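PDB 5VEG: flavodoxin from Lactobacillus reuteri, which binds flavin mononucleotide, is associated with a 1,2-propanediol-utilization microcompartment and probably serves as a low-potential electron donor to redox enzymes. Local coordinates for residues A[143-155]-A[164-176]. Residues are numbered along the deposited sequence; the frame is centred on the assembly and turned at random.
Sequences GATSGAEKVKIDL and RLNKFAEGLVKTA
Val-151, beta-branched, offers one methyl to each of two helix residues: CG1 meets Leu-165 CD2 at 3.8 Å, while CG2 lies obliquely against the Phe-168 ring, 3.7 Å from CD1. Two residues further along the strand, the Ile-153 side chain, also directed at the helix, crosses that of Leu-165 at about a right angle, CD1 to CD1. Phe-168 has CG anti to its backbone N (chi1 179°), which sets the CD1 corner of the ring beside Val-151, Ala-148 CB and, near the ring plane, the backbone O of Glu-149 at 3.6 Å from CD1. Ala-148 is small enough to let both this ring and Phe-168 O come close. Glycines suit the closer end, where Gly-147 CA comes within 4.3 Å of Leu-172 CA: a CB on Gly-147 would be pressed against Leu-172 CD2, and one on Gly-171 would strike Gly-147 O. Helix 164-176 runs nearly antiparallel (163°) to strand 151-154, the second part of the broken edge strand 145-154 in the five-stranded parallel sheet of the flavodoxin fold; its C-terminal half packs against the irregular stretch around Gly-147 and Ala-148. Thr-175 lays CB and CG2 against Gly-147 CA, both at 3.7 Å. With OG1 beside the backbone N (chi1 -59°), its hydroxyl donates back to Gly-171 O at 2.7 Å, opposite in face to the Thr-175 N-H that bonds the same oxygen. An alanine here is likely to cost Gly-171 O its hydroxyl donor and leave Gly-147 CA less covered, without the methyl CG2. Beyond this shell, Phe-168 and Leu-172 reach Val-82 of a central strand.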
loop_
_atom_site.group_PDB
_atom_site.type_symbol
_atom_site.label_atom_id
_atom_site.label_comp_id
_atom_site.label_asym_id
_atom_site.label_seq_id
_atom_site.Cartn_x
_atom_site.Cartn_y
_atom_site.Cartn_z
ATOM N N GLY A 143 -9.708 10.033 -5.970
ATOM C CA GLY A 143 -10.812 9.433 -6.683
ATOM C C GLY A 143 -10.690 7.954 -6.949
ATOM O O GLY A 143 -11.560 7.398 -7.630
ATOM N N ALA A 144 -9.657 7.290 -6.424
ATOM C CA ALA A 144 -9.530 5.851 -6.619
ATOM C C ALA A 144 -10.567 5.111 -5.784
ATOM O O ALA A 144 -11.136 5.643 -4.829
ATOM C CB ALA A 144 -8.127 5.358 -6.252
ATOM N N THR A 145 -10.807 3.860 -6.168
ATOM C CA THR A 145 -11.804 3.001 -5.540
ATOM C C THR A 145 -11.091 2.013 -4.628
ATOM O O THR A 145 -10.208 1.281 -5.079
ATOM C CB THR A 145 -12.603 2.251 -6.606
ATOM O OG1 THR A 145 -13.323 3.198 -7.405
ATOM C CG2 THR A 145 -13.565 1.264 -5.975
ATOM N N SER A 146 -11.467 1.994 -3.355
ATOM C CA SER A 146 -10.867 1.034 -2.439
ATOM C C SER A 146 -11.249 -0.378 -2.860
ATOM O O SER A 146 -12.429 -0.689 -3.042
ATOM C CB SER A 146 -11.317 1.313 -1.003
ATOM O OG SER A 146 -10.859 0.292 -0.129
ATOM N N GLY A 147 -10.243 -1.223 -3.036
ATOM C CA GLY A 147 -10.479 -2.606 -3.389
ATOM C C GLY A 147 -10.447 -3.549 -2.199
ATOM O O GLY A 147 -10.780 -4.727 -2.343
ATOM N N ALA A 148 -10.072 -3.053 -1.021
ATOM C CA ALA A 148 -9.964 -3.916 0.157
ATOM C C ALA A 148 -9.761 -3.071 1.411
ATOM O O ALA A 148 -9.202 -1.975 1.351
ATOM C CB ALA A 148 -8.814 -4.923 0.019
ATOM N N GLU A 149 -10.237 -3.591 2.539
ATOM C CA GLU A 149 -10.014 -2.931 3.821
ATOM C C GLU A 149 -8.522 -2.805 4.091
ATOM O O GLU A 149 -7.771 -3.766 3.898
ATOM C CB GLU A 149 -10.688 -3.730 4.937
ATOM C CG GLU A 149 -10.372 -3.272 6.345
ATOM C CD GLU A 149 -11.021 -4.156 7.385
ATOM O OE1 GLU A 149 -10.335 -4.519 8.377
ATOM O OE2 GLU A 149 -12.221 -4.490 7.194
ATOM N N LYS A 150 -8.100 -1.622 4.550
ATOM C CA LYS A 150 -6.692 -1.381 4.835
ATOM C C LYS A 150 -6.181 -2.381 5.870
ATOM O O LYS A 150 -6.922 -2.833 6.750
ATOM C CB LYS A 150 -6.481 0.063 5.318
ATOM C CG LYS A 150 -7.092 0.382 6.666
ATOM C CD LYS A 150 -6.975 1.862 7.005
ATOM C CE LYS A 150 -8.226 2.637 6.619
ATOM N NZ LYS A 150 -8.253 3.915 7.372
ATOM N N VAL A 151 -4.902 -2.750 5.753
ATOM C CA VAL A 151 -4.327 -3.787 6.609
ATOM C C VAL A 151 -3.229 -3.171 7.474
ATOM O O VAL A 151 -2.245 -2.627 6.957
ATOM C CB VAL A 151 -3.801 -4.983 5.802
ATOM C CG1 VAL A 151 -3.143 -5.988 6.725
ATOM C CG2 VAL A 151 -4.947 -5.652 5.053
ATOM N N LYS A 152 -3.380 -3.300 8.787
ATOM C CA LYS A 152 -2.473 -2.717 9.769
ATOM C C LYS A 152 -1.795 -3.852 10.523
ATOM O O LYS A 152 -2.448 -4.593 11.265
ATOM C CB LYS A 152 -3.226 -1.795 10.724
ATOM C CG LYS A 152 -3.648 -0.470 10.105
ATOM C CD LYS A 152 -4.122 0.466 11.211
ATOM C CE LYS A 152 -4.265 1.897 10.734
ATOM N NZ LYS A 152 -4.427 2.823 11.899
ATOM N N ILE A 153 -0.494 -3.983 10.336
ATOM C CA ILE A 153 0.265 -5.101 10.876
ATOM C C ILE A 153 1.134 -4.602 12.022
ATOM O O ILE A 153 1.668 -3.484 11.976
ATOM C CB ILE A 153 1.100 -5.758 9.762
ATOM C CG1 ILE A 153 0.165 -6.543 8.836
ATOM C CG2 ILE A 153 2.195 -6.662 10.340
ATOM C CD1 ILE A 153 0.674 -6.672 7.416
ATOM N N ASP A 154 1.264 -5.429 13.058
ATOM C CA ASP A 154 2.146 -5.127 14.184
ATOM C C ASP A 154 3.506 -5.774 13.928
ATOM O O ASP A 154 3.645 -7.000 14.010
ATOM C CB ASP A 154 1.524 -5.613 15.492
ATOM C CG ASP A 154 2.367 -5.255 16.714
ATOM O OD1 ASP A 154 2.684 -4.068 16.923
ATOM O OD2 ASP A 154 2.711 -6.169 17.480
ATOM N N LEU A 155 4.501 -4.948 13.604
ATOM C CA LEU A 155 5.905 -5.361 13.469
ATOM C C LEU A 155 6.003 -6.362 12.324
ATOM O O LEU A 155 5.554 -6.059 11.201
ATOM C CB LEU A 155 6.427 -5.866 14.826
ATOM C CG LEU A 155 6.510 -4.880 15.985
ATOM C CD1 LEU A 155 7.267 -5.515 17.154
ATOM C CD2 LEU A 155 7.169 -3.566 15.574
ATOM N N ARG A 164 -4.384 -12.297 6.116
ATOM C CA ARG A 164 -5.056 -11.016 5.895
ATOM C C ARG A 164 -4.554 -10.326 4.628
ATOM O O ARG A 164 -5.348 -9.735 3.888
ATOM C CB ARG A 164 -4.873 -10.102 7.107
ATOM C CG ARG A 164 -5.535 -10.648 8.354
ATOM C CD ARG A 164 -6.057 -9.556 9.244
ATOM N NE ARG A 164 -6.864 -10.080 10.350
ATOM C CZ ARG A 164 -8.194 -10.164 10.355
ATOM N NH1 ARG A 164 -8.903 -9.743 9.308
ATOM N NH2 ARG A 164 -8.827 -10.651 11.426
ATOM N N LEU A 165 -3.246 -10.388 4.357
ATOM C CA LEU A 165 -2.720 -9.802 3.127
ATOM C C LEU A 165 -3.155 -10.579 1.884
ATOM O O LEU A 165 -3.208 -10.007 0.791
ATOM C CB LEU A 165 -1.196 -9.713 3.192
ATOM C CG LEU A 165 -0.644 -8.688 4.202
ATOM C CD1 LEU A 165 0.866 -8.844 4.339
ATOM C CD2 LEU A 165 -1.008 -7.251 3.822
ATOM N N ASN A 166 -3.485 -11.859 2.027
ATOM C CA ASN A 166 -4.028 -12.599 0.893
ATOM C C ASN A 166 -5.459 -12.184 0.592
ATOM O O ASN A 166 -5.826 -12.014 -0.575
ATOM C CB ASN A 166 -3.959 -14.100 1.166
ATOM C CG ASN A 166 -2.711 -14.722 0.615
ATOM O OD1 ASN A 166 -1.697 -14.828 1.311
ATOM N ND2 ASN A 166 -2.764 -15.130 -0.652
ATOM N N LYS A 167 -6.299 -12.046 1.622
ATOM C CA LYS A 167 -7.647 -11.535 1.389
ATOM C C LYS A 167 -7.604 -10.124 0.815
ATOM O O LYS A 167 -8.384 -9.785 -0.086
ATOM C CB LYS A 167 -8.456 -11.574 2.687
ATOM C CG LYS A 167 -8.741 -13.001 3.165
ATOM C CD LYS A 167 -9.250 -13.061 4.610
ATOM C CE LYS A 167 -9.822 -14.447 4.943
ATOM N NZ LYS A 167 -10.175 -14.604 6.383
ATOM N N PHE A 168 -6.715 -9.281 1.353
ATOM C CA PHE A 168 -6.422 -7.971 0.782
ATOM C C PHE A 168 -6.205 -8.069 -0.729
ATOM O O PHE A 168 -6.917 -7.430 -1.508
ATOM C CB PHE A 168 -5.199 -7.410 1.510
ATOM C CG PHE A 168 -4.723 -6.058 1.044
ATOM C CD1 PHE A 168 -5.380 -4.894 1.431
ATOM C CD2 PHE A 168 -3.547 -5.952 0.318
ATOM C CE1 PHE A 168 -4.912 -3.657 1.047
ATOM C CE2 PHE A 168 -3.055 -4.706 -0.078
ATOM C CZ PHE A 168 -3.731 -3.556 0.294
ATOM N N ALA A 169 -5.262 -8.918 -1.159
ATOM C CA ALA A 169 -4.987 -9.079 -2.590
ATOM C C ALA A 169 -6.199 -9.601 -3.355
ATOM O O ALA A 169 -6.487 -9.133 -4.465
ATOM C CB ALA A 169 -3.802 -10.019 -2.796
ATOM N N GLU A 170 -6.902 -10.598 -2.797
ATOM C CA GLU A 170 -8.104 -11.115 -3.442
ATOM C C GLU A 170 -9.141 -10.017 -3.627
ATOM O O GLU A 170 -9.799 -9.941 -4.673
ATOM C CB GLU A 170 -8.692 -12.263 -2.616
ATOM C CG GLU A 170 -7.798 -13.492 -2.491
ATOM C CD GLU A 170 -8.329 -14.488 -1.469
ATOM O OE1 GLU A 170 -7.517 -15.201 -0.836
ATOM O OE2 GLU A 170 -9.567 -14.543 -1.296
ATOM N N GLY A 171 -9.302 -9.157 -2.616
ATOM C CA GLY A 171 -10.243 -8.055 -2.724
ATOM C C GLY A 171 -9.897 -7.094 -3.848
ATOM O O GLY A 171 -10.778 -6.648 -4.589
ATOM N N LEU A 172 -8.613 -6.754 -3.983
ATOM C CA LEU A 172 -8.195 -5.835 -5.035
ATOM C C LEU A 172 -8.508 -6.414 -6.410
ATOM O O LEU A 172 -9.062 -5.727 -7.274
ATOM C CB LEU A 172 -6.698 -5.533 -4.917
ATOM C CG LEU A 172 -6.140 -4.985 -3.592
ATOM C CD1 LEU A 172 -4.617 -4.992 -3.619
ATOM C CD2 LEU A 172 -6.679 -3.587 -3.315
ATOM N N VAL A 173 -8.168 -7.689 -6.616
ATOM C CA VAL A 173 -8.381 -8.331 -7.913
ATOM C C VAL A 173 -9.867 -8.375 -8.244
ATOM O O VAL A 173 -10.291 -7.954 -9.326
ATOM C CB VAL A 173 -7.759 -9.739 -7.924
ATOM C CG1 VAL A 173 -8.043 -10.441 -9.258
ATOM C CG2 VAL A 173 -6.273 -9.655 -7.694
ATOM N N LYS A 174 -10.687 -8.872 -7.317
ATOM C CA LYS A 174 -12.116 -8.930 -7.604
ATOM C C LYS A 174 -12.681 -7.539 -7.878
ATOM O O LYS A 174 -13.453 -7.349 -8.830
ATOM C CB LYS A 174 -12.863 -9.621 -6.464
ATOM C CG LYS A 174 -12.716 -11.162 -6.459
ATOM C CD LYS A 174 -12.238 -11.739 -7.817
ATOM C CE LYS A 174 -13.377 -12.024 -8.806
ATOM N NZ LYS A 174 -12.878 -12.066 -10.218
ATOM N N THR A 175 -12.259 -6.539 -7.094
ATOM C CA THR A 175 -12.724 -5.173 -7.322
ATOM C C THR A 175 -12.286 -4.664 -8.689
ATOM O O THR A 175 -13.075 -4.042 -9.409
ATOM C CB THR A 175 -12.208 -4.253 -6.206
ATOM O OG1 THR A 175 -12.683 -4.725 -4.944
ATOM C CG2 THR A 175 -12.691 -2.830 -6.386
ATOM N N ALA A 176 -11.029 -4.919 -9.068
ATOM C CA ALA A 176 -10.521 -4.422 -10.341
ATOM C C ALA A 176 -11.032 -5.218 -11.531
ATOM O O ALA A 176 -11.048 -4.690 -12.643
ATOM C CB ALA A 176 -8.994 -4.433 -10.350
#